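Local structure of uncharacterized protein (Eubacterium ventriosum, 3FDI) at residues B[62-65]-B[66-69]; B[87-90]-B[91-95]; B[150-153]-B[154-158]; B[188-191]-B[192-195]. The protein is of unknown function but belongs to the cytidylate kinase-like family of P-loop proteins, and so may transfer phosphate from a nucleoside triphosphate to a small acceptor. All blocks are in the same frame, centred on the assembly; numbering follows the deposited sequence.

Contact 1. Residues B[62-65]-B[66-69]; sequences MNFA and FIPV
Ile67 folds back over the last turn of the helix that Phe64 belongs to, and its side chain can be followed outward along that turn. Ile67 CB lies 3.5 Å from the carbonyl oxygen Phe64 O. The longer branch leaves with CG1 beside the backbone N and anti to the carbonyl carbon (chi1 -58°), which brings Ile67 CG1 to 3.4 Å from Phe64 O and within van der Waals range of Asn63 O. At the tip, Ile67 CD1 reaches Phe64 CD1 at 3.8 Å, meeting the ring at a slant. Phe64 swings its own ring to this side by setting CG anti to the backbone N (chi1 -173°). The backbone ties the same two residues: Ile67 N donates to Phe64 O at 3.1 Å, while its bond to Asn63 O is weak. A separate apolar pair forms one turn apart, where the selenomethionine methyl Met62 CE rests 3.4 Å from Phe66 CE2, the two side chains running side by side. With an alanine here in place of Ile67, the CD1 contact would go and one flank of the Phe64 ring would probably be left without its local cover. Phe64 also meets Phe162 edge-to-face, and Lys151 and Lys154 of the second subunit make cation-pi contacts with its ring. Lys151 of that subunit further donates to Phe64 O and Ile67 O, joining this helix end to its neighbour. Within the chain, helix 60-66 leans on helix 81-95, Met62 on Phe87 and both Ala65 and Phe66 on Ile84.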
HETATM    1  N   MSE B  62      -0.275  18.188  12.454  1.00 49.86           N
HETATM    2  CA  MSE B  62      -0.115  19.622  12.518  1.00 49.08           C
HETATM    3  C   MSE B  62       1.217  20.063  11.945  1.00 47.94           C
HETATM    4  O   MSE B  62       1.252  20.979  11.122  1.00 45.98           O
HETATM    5  CB  MSE B  62      -0.291  20.124  13.944  1.00 49.45           C
HETATM    6  CG  MSE B  62      -1.746  20.045  14.449  1.00 51.05           C
HETATM    7 SE   MSE B  62      -1.845  21.103  16.116  1.00 56.69          SE
HETATM    8  CE  MSE B  62      -0.487  22.398  15.663  1.00 50.42           C
ATOM      9  N   ASN B  63       2.303  19.412  12.368  1.00 47.43           N
ATOM     10  CA  ASN B  63       3.632  19.712  11.811  1.00 47.38           C
ATOM     11  C   ASN B  63       3.568  19.560  10.294  1.00 46.27           C
ATOM     12  O   ASN B  63       3.982  20.421   9.537  1.00 45.35           O
ATOM     13  CB  ASN B  63       4.706  18.749  12.360  1.00 48.37           C
ATOM     14  CG  ASN B  63       4.821  18.789  13.886  1.00 49.90           C
ATOM     15  OD1 ASN B  63       5.060  19.838  14.476  1.00 50.46           O
ATOM     16  ND2 ASN B  63       4.644  17.626  14.523  1.00 53.32           N
ATOM     17  N   PHE B  64       2.994  18.451   9.861  1.00 46.15           N
ATOM     18  CA  PHE B  64       2.830  18.186   8.428  1.00 46.12           C
ATOM     19  C   PHE B  64       2.027  19.285   7.694  1.00 45.05           C
ATOM     20  O   PHE B  64       2.461  19.819   6.651  1.00 44.38           O
ATOM     21  CB  PHE B  64       2.166  16.813   8.256  1.00 46.79           C
ATOM     22  CG  PHE B  64       2.103  16.361   6.845  1.00 47.85           C
ATOM     23  CD1 PHE B  64       3.254  15.865   6.201  1.00 50.38           C
ATOM     24  CD2 PHE B  64       0.920  16.427   6.141  1.00 48.69           C
ATOM     25  CE1 PHE B  64       3.215  15.456   4.860  1.00 49.12           C
ATOM     26  CE2 PHE B  64       0.878  16.014   4.813  1.00 48.43           C
ATOM     27  CZ  PHE B  64       2.030  15.528   4.170  1.00 47.73           C
ATOM     28  N   ALA B  65       0.866  19.618   8.260  1.00 44.36           N
ATOM     29  CA  ALA B  65       0.061  20.759   7.784  1.00 43.52           C
ATOM     30  C   ALA B  65       0.899  22.039   7.672  1.00 42.73           C
ATOM     31  O   ALA B  65       0.743  22.818   6.739  1.00 41.87           O
ATOM     32  CB  ALA B  65      -1.147  20.979   8.699  1.00 43.20           C
ATOM     33  N   PHE B  66       1.815  22.259   8.601  1.00 42.49           N
ATOM     34  CA  PHE B  66       2.572  23.526   8.573  1.00 42.61           C
ATOM     35  C   PHE B  66       3.616  23.601   7.478  1.00 42.58           C
ATOM     36  O   PHE B  66       4.036  24.698   7.118  1.00 42.68           O
ATOM     37  CB  PHE B  66       3.212  23.831   9.938  1.00 42.54           C
ATOM     38  CG  PHE B  66       2.234  24.313  10.963  1.00 41.41           C
ATOM     39  CD1 PHE B  66       1.535  25.509  10.771  1.00 42.84           C
ATOM     40  CD2 PHE B  66       2.016  23.580  12.127  1.00 42.57           C
ATOM     41  CE1 PHE B  66       0.614  25.981  11.740  1.00 42.35           C
ATOM     42  CE2 PHE B  66       1.107  24.011  13.093  1.00 41.50           C
ATOM     43  CZ  PHE B  66       0.399  25.221  12.900  1.00 43.34           C
ATOM     44  N   ILE B  67       4.041  22.457   6.947  1.00 43.08           N
ATOM     45  CA  ILE B  67       5.159  22.456   6.011  1.00 43.43           C
ATOM     46  C   ILE B  67       4.767  23.326   4.829  1.00 44.13           C
ATOM     47  O   ILE B  67       3.681  23.141   4.280  1.00 43.98           O
ATOM     48  CB  ILE B  67       5.532  21.039   5.506  1.00 43.91           C
ATOM     49  CG1 ILE B  67       5.886  20.107   6.670  1.00 42.95           C
ATOM     50  CG2 ILE B  67       6.682  21.148   4.487  1.00 42.88           C
ATOM     51  CD1 ILE B  67       5.897  18.623   6.300  1.00 43.88           C
ATOM     52  N   PRO B  68       5.634  24.292   4.457  1.00 45.17           N
ATOM     53  CA  PRO B  68       5.361  25.207   3.341  1.00 46.15           C
ATOM     54  C   PRO B  68       5.413  24.561   1.946  1.00 46.78           C
ATOM     55  O   PRO B  68       6.045  23.517   1.756  1.00 47.07           O
ATOM     56  CB  PRO B  68       6.485  26.249   3.459  1.00 46.02           C
ATOM     57  CG  PRO B  68       7.640  25.466   4.029  1.00 45.55           C
ATOM     58  CD  PRO B  68       6.972  24.546   5.037  1.00 45.38           C
ATOM     59  N   VAL B  69       4.780  25.237   0.987  1.00 47.31           N
ATOM     60  CA  VAL B  69       4.677  24.778  -0.396  1.00 47.67           C
ATOM     61  C   VAL B  69       4.618  25.935  -1.387  1.00 47.19           C
ATOM     62  O   VAL B  69       5.308  25.919  -2.397  1.00 48.01           O
ATOM     63  CB  VAL B  69       3.424  23.937  -0.550  1.00 47.48           C
ATOM     64  CG1 VAL B  69       2.935  23.994  -1.978  1.00 49.21           C
ATOM     65  CG2 VAL B  69       3.717  22.542  -0.117  1.00 47.07           C
TER

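Contact 2. Residues B[87-90]-B[91-95]; sequences FNFI and RKKAN
Asn88 OD1 is held by two nitrogens of Arg91, which grips it side-on: NE donates to OD1 at 2.9 Å and NH2 to the same OD1 at 2.9 Å. The oxygen lies in the guanidinium plane, and amide and guanidinium are only 19° apart, nearly coplanar. Asn88 sets CG anti to its backbone N (chi1 -162°), and a bend at chi3 turns the arginine back to meet it. At the other amide arm, Lys92 CE crosses Asn88 ND2 at 3.4 Å. The next residue, Phe89, has Lys93 CG, one turn later, over a face of its ring, a CH-pi contact 3.9 Å from the centroid. A lysine in place of Asn88 would remove the acceptor and is likely to set a like charge against Arg91, leaving its guanidinium freer to turn. Farther out, Arg91 NH1 forms a salt bridge with Glu96, and the guanidinium makes a cation-pi contact with Phe57. Lys93 NZ pairs with Glu97, while Tyr35 meets Phe89 edge-to-face. The chemistry is thus that of a neutral amide and a carboxylate sharing one arginine: Asn88 probably does much to set the plane of the guanidinium, along with Glu96 and Phe57, while Glu96 probably offsets its charge.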
ATOM      1  N   PHE B  87      -7.931  20.474  14.057  1.00 34.33           N
ATOM      2  CA  PHE B  87      -7.032  19.631  14.864  1.00 35.03           C
ATOM      3  C   PHE B  87      -6.830  20.313  16.204  1.00 34.57           C
ATOM      4  O   PHE B  87      -6.969  19.697  17.257  1.00 34.56           O
ATOM      5  CB  PHE B  87      -5.656  19.429  14.217  1.00 35.23           C
ATOM      6  CG  PHE B  87      -5.673  18.675  12.926  1.00 35.93           C
ATOM      7  CD1 PHE B  87      -6.699  17.777  12.609  1.00 38.54           C
ATOM      8  CD2 PHE B  87      -4.633  18.831  12.031  1.00 36.51           C
ATOM      9  CE1 PHE B  87      -6.701  17.093  11.416  1.00 38.10           C
ATOM     10  CE2 PHE B  87      -4.632  18.159  10.838  1.00 38.45           C
ATOM     11  CZ  PHE B  87      -5.667  17.262  10.535  1.00 38.85           C
ATOM     12  N   ASN B  88      -6.576  21.607  16.142  1.00 34.96           N
ATOM     13  CA  ASN B  88      -6.337  22.327  17.352  1.00 35.82           C
ATOM     14  C   ASN B  88      -7.563  22.394  18.288  1.00 36.48           C
ATOM     15  O   ASN B  88      -7.392  22.266  19.519  1.00 37.27           O
ATOM     16  CB  ASN B  88      -5.806  23.679  17.043  1.00 35.41           C
ATOM     17  CG  ASN B  88      -5.139  24.294  18.229  1.00 36.74           C
ATOM     18  OD1 ASN B  88      -4.462  23.598  19.018  1.00 37.71           O
ATOM     19  ND2 ASN B  88      -5.351  25.595  18.405  1.00 31.14           N
ATOM     20  N   PHE B  89      -8.775  22.563  17.722  1.00 36.07           N
ATOM     21  CA  PHE B  89     -10.027  22.444  18.493  1.00 35.59           C
ATOM     22  C   PHE B  89     -10.052  21.151  19.259  1.00 36.10           C
ATOM     23  O   PHE B  89     -10.357  21.130  20.428  1.00 37.33           O
ATOM     24  CB  PHE B  89     -11.274  22.535  17.591  1.00 36.43           C
ATOM     25  CG  PHE B  89     -12.600  22.357  18.318  1.00 32.73           C
ATOM     26  CD1 PHE B  89     -13.336  23.451  18.731  1.00 37.68           C
ATOM     27  CD2 PHE B  89     -13.127  21.106  18.516  1.00 34.04           C
ATOM     28  CE1 PHE B  89     -14.566  23.282  19.405  1.00 36.92           C
ATOM     29  CE2 PHE B  89     -14.332  20.928  19.170  1.00 36.25           C
ATOM     30  CZ  PHE B  89     -15.040  22.000  19.620  1.00 36.62           C
ATOM     31  N   ILE B  90      -9.750  20.067  18.576  1.00 36.42           N
ATOM     32  CA  ILE B  90      -9.834  18.744  19.123  1.00 35.61           C
ATOM     33  C   ILE B  90      -8.810  18.536  20.206  1.00 36.09           C
ATOM     34  O   ILE B  90      -9.113  17.954  21.240  1.00 34.90           O
ATOM     35  CB  ILE B  90      -9.633  17.729  18.009  1.00 35.40           C
ATOM     36  CG1 ILE B  90     -10.892  17.722  17.128  1.00 37.48           C
ATOM     37  CG2 ILE B  90      -9.423  16.334  18.542  1.00 32.91           C
ATOM     38  CD1 ILE B  90     -10.828  16.723  15.935  1.00 39.31           C
ATOM     39  N   ARG B  91      -7.602  19.032  19.947  1.00 37.19           N
ATOM     40  CA  ARG B  91      -6.498  18.920  20.866  1.00 38.32           C
ATOM     41  C   ARG B  91      -6.776  19.739  22.143  1.00 39.22           C
ATOM     42  O   ARG B  91      -6.562  19.259  23.239  1.00 39.82           O
ATOM     43  CB  ARG B  91      -5.219  19.391  20.164  1.00 38.96           C
ATOM     44  CG  ARG B  91      -3.911  19.229  20.961  1.00 40.17           C
ATOM     45  CD  ARG B  91      -2.791  20.184  20.475  1.00 40.69           C
ATOM     46  NE  ARG B  91      -3.201  21.577  20.635  1.00 40.54           N
ATOM     47  CZ  ARG B  91      -3.117  22.292  21.756  1.00 42.11           C
ATOM     48  NH1 ARG B  91      -2.605  21.791  22.888  1.00 44.94           N
ATOM     49  NH2 ARG B  91      -3.591  23.524  21.754  1.00 42.60           N
ATOM     50  N   LYS B  92      -7.248  20.966  21.990  1.00 40.22           N
ATOM     51  CA  LYS B  92      -7.572  21.814  23.140  1.00 41.77           C
ATOM     52  C   LYS B  92      -8.688  21.228  23.979  1.00 41.78           C
ATOM     53  O   LYS B  92      -8.576  21.196  25.192  1.00 41.89           O
ATOM     54  CB  LYS B  92      -7.967  23.235  22.711  1.00 41.48           C
ATOM     55  CG  LYS B  92      -6.786  24.122  22.374  1.00 43.58           C
ATOM     56  CD  LYS B  92      -7.232  25.562  22.008  1.00 47.11           C
ATOM     57  CE  LYS B  92      -6.029  26.460  21.621  1.00 49.55           C
ATOM     58  NZ  LYS B  92      -6.333  27.935  21.545  1.00 50.85           N
ATOM     59  N   LYS B  93      -9.771  20.800  23.334  1.00 41.85           N
ATOM     60  CA  LYS B  93     -10.882  20.222  24.063  1.00 42.51           C
ATOM     61  C   LYS B  93     -10.414  18.972  24.814  1.00 42.81           C
ATOM     62  O   LYS B  93     -10.782  18.776  25.981  1.00 43.34           O
ATOM     63  CB  LYS B  93     -12.068  19.899  23.151  1.00 42.76           C
ATOM     64  CG  LYS B  93     -12.817  21.107  22.601  1.00 43.67           C
ATOM     65  CD  LYS B  93     -13.447  21.965  23.709  1.00 46.18           C
ATOM     66  CE  LYS B  93     -14.654  22.734  23.194  1.00 46.93           C
ATOM     67  NZ  LYS B  93     -15.230  23.737  24.141  1.00 47.35           N
ATOM     68  N   ALA B  94      -9.615  18.126  24.170  1.00 42.50           N
ATOM     69  CA  ALA B  94      -9.096  16.954  24.872  1.00 42.59           C
ATOM     70  C   ALA B  94      -8.115  17.251  26.010  1.00 42.57           C
ATOM     71  O   ALA B  94      -8.220  16.642  27.069  1.00 42.54           O
ATOM     72  CB  ALA B  94      -8.447  15.977  23.907  1.00 42.29           C
ATOM     73  N   ASN B  95      -7.157  18.143  25.775  1.00 43.00           N
ATOM     74  CA  ASN B  95      -5.924  18.173  26.581  1.00 43.64           C
ATOM     75  C   ASN B  95      -5.834  19.317  27.533  1.00 44.26           C
ATOM     76  O   ASN B  95      -5.184  19.212  28.562  1.00 43.84           O
ATOM     77  CB  ASN B  95      -4.673  18.221  25.713  1.00 42.90           C
ATOM     78  CG  ASN B  95      -4.482  16.966  24.931  1.00 43.94           C
ATOM     79  OD1 ASN B  95      -5.134  15.936  25.191  1.00 46.17           O
ATOM     80  ND2 ASN B  95      -3.624  17.035  23.919  1.00 40.56           N
TER

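Contact 3. Residues B[150-153]-B[154-158]; sequences KKMD and KMRKV
Met152 O accepts a hydrogen bond from Arg156 N at 2.8 Å, an ordinary i to i+4 bond of helix 142-163. Lys157 N repeats it on Asp153 O at 2.9 Å, and Lys154 N on Lys150 O is somewhat longer. Over this backbone, two selenomethionines lie side by side and point the same way. Met152 is bent at both chi2 and chi3, which turns its methyl toward the next turn, where Met152 CE stands 3.5 Å from Met155 CE; that second methyl also touches Met152 SE at 3.6 Å. On its other flank Met152 CE meets Arg156 NH2 at 3.6 Å, approaching the guanidinium at a slant. Arg156 gets there with a chain extended from CG to NE, its CD passing 3.7 Å from Met152 O. The side chain of Arg156 lies about 4 Å from a bound sulfate, which probably came from the crystallisation liquor. Arg156 near the ion, with Arg13 close to Arg156, is consistent with a pocket suited to an anion. Asp153, on the same turn, accepts a hydrogen bond from Phe15 N on OD1, tying the helix to the loop after strand 8-13. Lys151 and Lys154 reach the second subunit: Lys151 NZ bonds Phe64 O and Ile67 O, and Lys154 NZ the carbonyls of Asn161, Phe162 and Cys164 of that subunit. In this P-loop kinase-like fold, the helix thus runs from a subunit interface to what may be the edge of a phosphate-binding site, the loop after the first strand being where such folds usually hold phosphate.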
ATOM      1  N   LYS B 150     -17.482   3.563  -2.544  1.00 41.21           N
ATOM      2  CA  LYS B 150     -16.089   3.595  -2.992  1.00 41.28           C
ATOM      3  C   LYS B 150     -15.503   5.023  -3.056  1.00 40.55           C
ATOM      4  O   LYS B 150     -14.312   5.229  -2.837  1.00 40.29           O
ATOM      5  CB  LYS B 150     -15.986   2.870  -4.338  1.00 42.11           C
ATOM      6  CG  LYS B 150     -14.824   3.238  -5.255  1.00 44.64           C
ATOM      7  CD  LYS B 150     -15.150   2.680  -6.632  1.00 47.85           C
ATOM      8  CE  LYS B 150     -14.025   2.928  -7.609  1.00 50.66           C
ATOM      9  NZ  LYS B 150     -14.425   2.607  -9.009  1.00 50.61           N
ATOM     10  N   LYS B 151     -16.326   6.012  -3.335  1.00 39.50           N
ATOM     11  CA  LYS B 151     -15.816   7.371  -3.440  1.00 39.65           C
ATOM     12  C   LYS B 151     -15.504   7.980  -2.080  1.00 39.09           C
ATOM     13  O   LYS B 151     -14.453   8.571  -1.868  1.00 39.74           O
ATOM     14  CB  LYS B 151     -16.820   8.261  -4.165  1.00 39.70           C
ATOM     15  CG  LYS B 151     -16.248   9.619  -4.503  1.00 39.38           C
ATOM     16  CD  LYS B 151     -16.568   9.961  -5.897  1.00 40.84           C
ATOM     17  CE  LYS B 151     -15.973  11.288  -6.345  1.00 40.73           C
ATOM     18  NZ  LYS B 151     -16.701  11.791  -7.593  1.00 37.79           N
HETATM   19  N   MSE B 152     -16.428   7.798  -1.166  1.00 38.72           N
HETATM   20  CA  MSE B 152     -16.313   8.330   0.158  1.00 38.63           C
HETATM   21  C   MSE B 152     -15.198   7.660   0.909  1.00 38.92           C
HETATM   22  O   MSE B 152     -14.408   8.344   1.571  1.00 39.43           O
HETATM   23  CB  MSE B 152     -17.605   8.093   0.894  1.00 38.61           C
HETATM   24  CG  MSE B 152     -18.777   8.844   0.335  1.00 39.23           C
HETATM   25 SE   MSE B 152     -18.605  10.765   0.475  0.70 41.63          SE
HETATM   26  CE  MSE B 152     -17.931  10.973   2.289  1.00 36.24           C
ATOM     27  N   ASP B 153     -15.118   6.336   0.798  1.00 38.22           N
ATOM     28  CA  ASP B 153     -14.007   5.612   1.382  1.00 38.48           C
ATOM     29  C   ASP B 153     -12.655   6.078   0.820  1.00 38.78           C
ATOM     30  O   ASP B 153     -11.743   6.360   1.603  1.00 37.66           O
ATOM     31  CB  ASP B 153     -14.176   4.063   1.274  1.00 39.07           C
ATOM     32  CG  ASP B 153     -15.327   3.493   2.172  1.00 38.90           C
ATOM     33  OD1 ASP B 153     -15.823   4.148   3.113  1.00 40.50           O
ATOM     34  OD2 ASP B 153     -15.722   2.350   1.933  1.00 40.81           O
ATOM     35  N   LYS B 154     -12.520   6.213  -0.503  1.00 39.46           N
ATOM     36  CA  LYS B 154     -11.293   6.799  -1.059  1.00 40.82           C
ATOM     37  C   LYS B 154     -11.065   8.210  -0.528  1.00 40.22           C
ATOM     38  O   LYS B 154      -9.959   8.559  -0.184  1.00 40.27           O
ATOM     39  CB  LYS B 154     -11.252   6.757  -2.603  1.00 40.65           C
ATOM     40  CG  LYS B 154     -10.871   5.334  -3.109  1.00 43.85           C
ATOM     41  CD  LYS B 154     -10.698   5.196  -4.697  1.00 43.50           C
ATOM     42  CE  LYS B 154      -9.227   5.409  -5.174  1.00 43.59           C
ATOM     43  NZ  LYS B 154      -9.043   5.558  -6.701  1.00 48.20           N
HETATM   44  N   MSE B 155     -12.137   8.969  -0.376  1.00 40.56           N
HETATM   45  CA  MSE B 155     -12.040  10.334   0.105  1.00 40.90           C
HETATM   46  C   MSE B 155     -11.454  10.365   1.543  1.00 40.93           C
HETATM   47  O   MSE B 155     -10.525  11.126   1.833  1.00 40.41           O
HETATM   48  CB  MSE B 155     -13.408  11.003   0.073  1.00 40.57           C
HETATM   49  CG  MSE B 155     -13.389  12.361  -0.636  1.00 44.88           C
HETATM   50 SE   MSE B 155     -15.163  12.820  -1.356  0.80 50.64          SE
HETATM   51  CE  MSE B 155     -15.875  13.166   0.455  1.00 53.71           C
ATOM     52  N   ARG B 156     -12.014   9.539   2.419  1.00 40.79           N
ATOM     53  CA  ARG B 156     -11.586   9.453   3.824  1.00 41.26           C
ATOM     54  C   ARG B 156     -10.168   8.899   4.002  1.00 41.61           C
ATOM     55  O   ARG B 156      -9.400   9.363   4.857  1.00 42.67           O
ATOM     56  CB  ARG B 156     -12.555   8.555   4.590  1.00 41.05           C
ATOM     57  CG  ARG B 156     -13.707   9.274   5.030  1.00 40.58           C
ATOM     58  CD  ARG B 156     -14.870   8.352   5.217  1.00 44.52           C
ATOM     59  NE  ARG B 156     -16.068   9.193   5.261  1.00 46.27           N
ATOM     60  CZ  ARG B 156     -17.256   8.798   5.654  1.00 43.34           C
ATOM     61  NH1 ARG B 156     -17.458   7.565   6.052  1.00 47.24           N
ATOM     62  NH2 ARG B 156     -18.228   9.663   5.682  1.00 45.55           N
ATOM     63  N   LYS B 157      -9.843   7.898   3.199  1.00 41.75           N
ATOM     64  CA  LYS B 157      -8.519   7.324   3.168  1.00 43.10           C
ATOM     65  C   LYS B 157      -7.503   8.377   2.752  1.00 43.13           C
ATOM     66  O   LYS B 157      -6.467   8.513   3.380  1.00 42.84           O
ATOM     67  CB  LYS B 157      -8.497   6.127   2.218  1.00 43.17           C
ATOM     68  CG  LYS B 157      -7.134   5.583   1.858  1.00 45.29           C
ATOM     69  CD  LYS B 157      -7.262   4.181   1.138  1.00 48.42           C
ATOM     70  CE  LYS B 157      -5.957   3.784   0.410  1.00 50.35           C
ATOM     71  NZ  LYS B 157      -5.900   2.301   0.019  1.00 54.15           N
ATOM     72  N   VAL B 158      -7.848   9.148   1.727  1.00 42.97           N
ATOM     73  CA  VAL B 158      -6.970  10.182   1.254  1.00 43.26           C
ATOM     74  C   VAL B 158      -6.778  11.255   2.310  1.00 42.02           C
ATOM     75  O   VAL B 158      -5.657  11.638   2.589  1.00 41.67           O
ATOM     76  CB  VAL B 158      -7.472  10.796  -0.102  1.00 44.05           C
ATOM     77  CG1 VAL B 158      -7.052  12.217  -0.251  1.00 45.02           C
ATOM     78  CG2 VAL B 158      -6.968   9.976  -1.259  1.00 45.33           C
TER

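Contact 4. Residues B[188-191]-B[192-195]; sequences ATDM and IIKY
Ile193 and Thr189 meet through their methyls, Ile193 CD1 lying 4.1 Å from Thr189 CG2 as the two side chains pass obliquely. The closer packing is against backbone oxygen: Ile193 CG1 is 3.3 Å from Thr189 O and Ile192 CG1 is 3.4 Å from Ala188 O. Both isoleucines place CG1 beside the backbone N (chi1 -69° for Ile193), so that the longer branch runs back toward the preceding turn. Beneath them the helix bonds are regular. Ile193 N donates to Thr189 O at 3.0 Å, whereas the extra bond from Ile192 N to that oxygen is weak. Thr189 OG1 is hydrogen-bonded to Val185 O, one turn earlier, while its methyl faces Ile193. The other flank of the helix is looser. Asp190 and Lys194 are joined through the backbone, Lys194 N to Asp190 O at 3.0 Å, while the end of the lysine leads away from this turn. This flank faces the third subunit, where Asp190 packs on Lys194 of that chain and Lys194 on its Asp190. Tyr195 extends beyond the turn and gives its hydroxyl to a hydrogen bond with Lys179 O of the same neighbour. Inward, Ile192 sits on strands 118-125 and 176-180 and also touches Val22, Ala188 packs on strand 176-180, and Thr189 and Ile193 lean on helix 19-30, so helix 185-197 lies against both the sheet and that helix.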
ATOM      1  N   ALA B 188     -22.083  -3.972  18.361  1.00 40.41           N
ATOM      2  CA  ALA B 188     -20.837  -3.210  18.214  1.00 39.59           C
ATOM      3  C   ALA B 188     -20.701  -2.120  19.283  1.00 38.72           C
ATOM      4  O   ALA B 188     -19.669  -1.965  19.885  1.00 39.04           O
ATOM      5  CB  ALA B 188     -20.758  -2.601  16.803  1.00 38.70           C
ATOM      6  N   THR B 189     -21.754  -1.375  19.530  1.00 39.03           N
ATOM      7  CA  THR B 189     -21.708  -0.323  20.529  1.00 39.02           C
ATOM      8  C   THR B 189     -21.379  -0.924  21.904  1.00 40.14           C
ATOM      9  O   THR B 189     -20.508  -0.404  22.632  1.00 40.16           O
ATOM     10  CB  THR B 189     -23.047   0.451  20.534  1.00 38.56           C
ATOM     11  OG1 THR B 189     -23.277   0.964  19.215  1.00 38.62           O
ATOM     12  CG2 THR B 189     -23.036   1.583  21.523  1.00 36.24           C
ATOM     13  N   ASP B 190     -22.032  -2.051  22.242  1.00 41.04           N
ATOM     14  CA  ASP B 190     -21.848  -2.698  23.568  1.00 41.62           C
ATOM     15  C   ASP B 190     -20.432  -3.188  23.740  1.00 41.58           C
ATOM     16  O   ASP B 190     -19.883  -3.134  24.840  1.00 42.21           O
ATOM     17  CB  ASP B 190     -22.797  -3.886  23.804  1.00 41.35           C
ATOM     18  CG  ASP B 190     -24.277  -3.466  24.041  1.00 44.83           C
ATOM     19  OD1 ASP B 190     -24.626  -2.275  24.304  1.00 48.07           O
ATOM     20  OD2 ASP B 190     -25.137  -4.367  23.948  1.00 50.42           O
HETATM   21  N   MSE B 191     -19.846  -3.687  22.664  1.00 41.06           N
HETATM   22  CA  MSE B 191     -18.526  -4.218  22.736  1.00 41.49           C
HETATM   23  C   MSE B 191     -17.503  -3.098  22.943  1.00 41.50           C
HETATM   24  O   MSE B 191     -16.454  -3.340  23.561  1.00 41.63           O
HETATM   25  CB  MSE B 191     -18.193  -4.946  21.454  1.00 41.78           C
HETATM   26  CG  MSE B 191     -19.052  -6.179  21.216  1.00 43.25           C
HETATM   27 SE   MSE B 191     -18.775  -6.888  19.428  0.80 41.27          SE
HETATM   28  CE  MSE B 191     -16.900  -7.336  19.601  1.00 45.98           C
ATOM     29  N   ILE B 192     -17.787  -1.898  22.400  1.00 40.52           N
ATOM     30  CA  ILE B 192     -16.878  -0.758  22.553  1.00 39.94           C
ATOM     31  C   ILE B 192     -16.956  -0.278  23.989  1.00 39.70           C
ATOM     32  O   ILE B 192     -15.933   0.052  24.603  1.00 39.14           O
ATOM     33  CB  ILE B 192     -17.210   0.418  21.553  1.00 40.49           C
ATOM     34  CG1 ILE B 192     -16.865  -0.012  20.122  1.00 40.55           C
ATOM     35  CG2 ILE B 192     -16.450   1.714  21.938  1.00 36.91           C
ATOM     36  CD1 ILE B 192     -17.458   0.853  19.015  1.00 40.12           C
ATOM     37  N   ILE B 193     -18.161  -0.313  24.545  1.00 39.83           N
ATOM     38  CA  ILE B 193     -18.388   0.115  25.927  1.00 40.44           C
ATOM     39  C   ILE B 193     -17.675  -0.844  26.922  1.00 40.66           C
ATOM     40  O   ILE B 193     -17.086  -0.430  27.942  1.00 40.48           O
ATOM     41  CB  ILE B 193     -19.900   0.131  26.248  1.00 41.32           C
ATOM     42  CG1 ILE B 193     -20.620   1.240  25.489  1.00 40.64           C
ATOM     43  CG2 ILE B 193     -20.133   0.213  27.772  1.00 40.22           C
ATOM     44  CD1 ILE B 193     -22.095   0.982  25.417  1.00 40.05           C
ATOM     45  N   LYS B 194     -17.729  -2.127  26.622  1.00 40.70           N
ATOM     46  CA  LYS B 194     -17.010  -3.122  27.413  1.00 40.90           C
ATOM     47  C   LYS B 194     -15.509  -2.875  27.351  1.00 40.54           C
ATOM     48  O   LYS B 194     -14.833  -2.880  28.375  1.00 40.22           O
ATOM     49  CB  LYS B 194     -17.341  -4.519  26.881  1.00 41.91           C
ATOM     50  CG  LYS B 194     -16.673  -5.720  27.602  1.00 44.99           C
ATOM     51  CD  LYS B 194     -17.291  -7.026  27.079  1.00 49.22           C
ATOM     52  CE  LYS B 194     -17.273  -8.198  28.055  1.00 51.71           C
ATOM     53  NZ  LYS B 194     -18.109  -8.066  29.272  1.00 53.06           N
ATOM     54  N   TYR B 195     -14.973  -2.632  26.150  1.00 39.75           N
ATOM     55  CA  TYR B 195     -13.560  -2.303  26.036  1.00 40.00           C
ATOM     56  C   TYR B 195     -13.218  -1.122  26.964  1.00 40.34           C
ATOM     57  O   TYR B 195     -12.279  -1.178  27.796  1.00 40.03           O
ATOM     58  CB  TYR B 195     -13.199  -1.969  24.571  1.00 39.65           C
ATOM     59  CG  TYR B 195     -11.732  -1.784  24.311  1.00 39.78           C
ATOM     60  CD1 TYR B 195     -10.949  -2.834  23.824  1.00 39.45           C
ATOM     61  CD2 TYR B 195     -11.118  -0.578  24.532  1.00 39.39           C
ATOM     62  CE1 TYR B 195      -9.613  -2.672  23.556  1.00 40.39           C
ATOM     63  CE2 TYR B 195      -9.747  -0.421  24.270  1.00 40.34           C
ATOM     64  CZ  TYR B 195      -9.019  -1.484  23.778  1.00 41.53           C
ATOM     65  OH  TYR B 195      -7.674  -1.360  23.515  1.00 43.63           O
TER

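How the contacts relate
Along the chain the four contacts come in series, each a local turn of a different helix or its end. Contacts 1 and 2 touch, Met62 CG lying 4.0 Å from Phe87 CD2, where helix 60-66 packs on the helix that follows it; their centres are 18 Å apart. Contact 3, on helix 142-163, stands about 25 Å from contact 2 between centres, on the opposite side of the chain's centre. Contact 4 lies about 36 Å from contact 1, centre to centre. Contacts 1 and 3 both touch the second subunit, meeting each other's counterparts there, and thus belong to one interface; contact 4 belongs to another, with the third, while contact 2 touches no other chain.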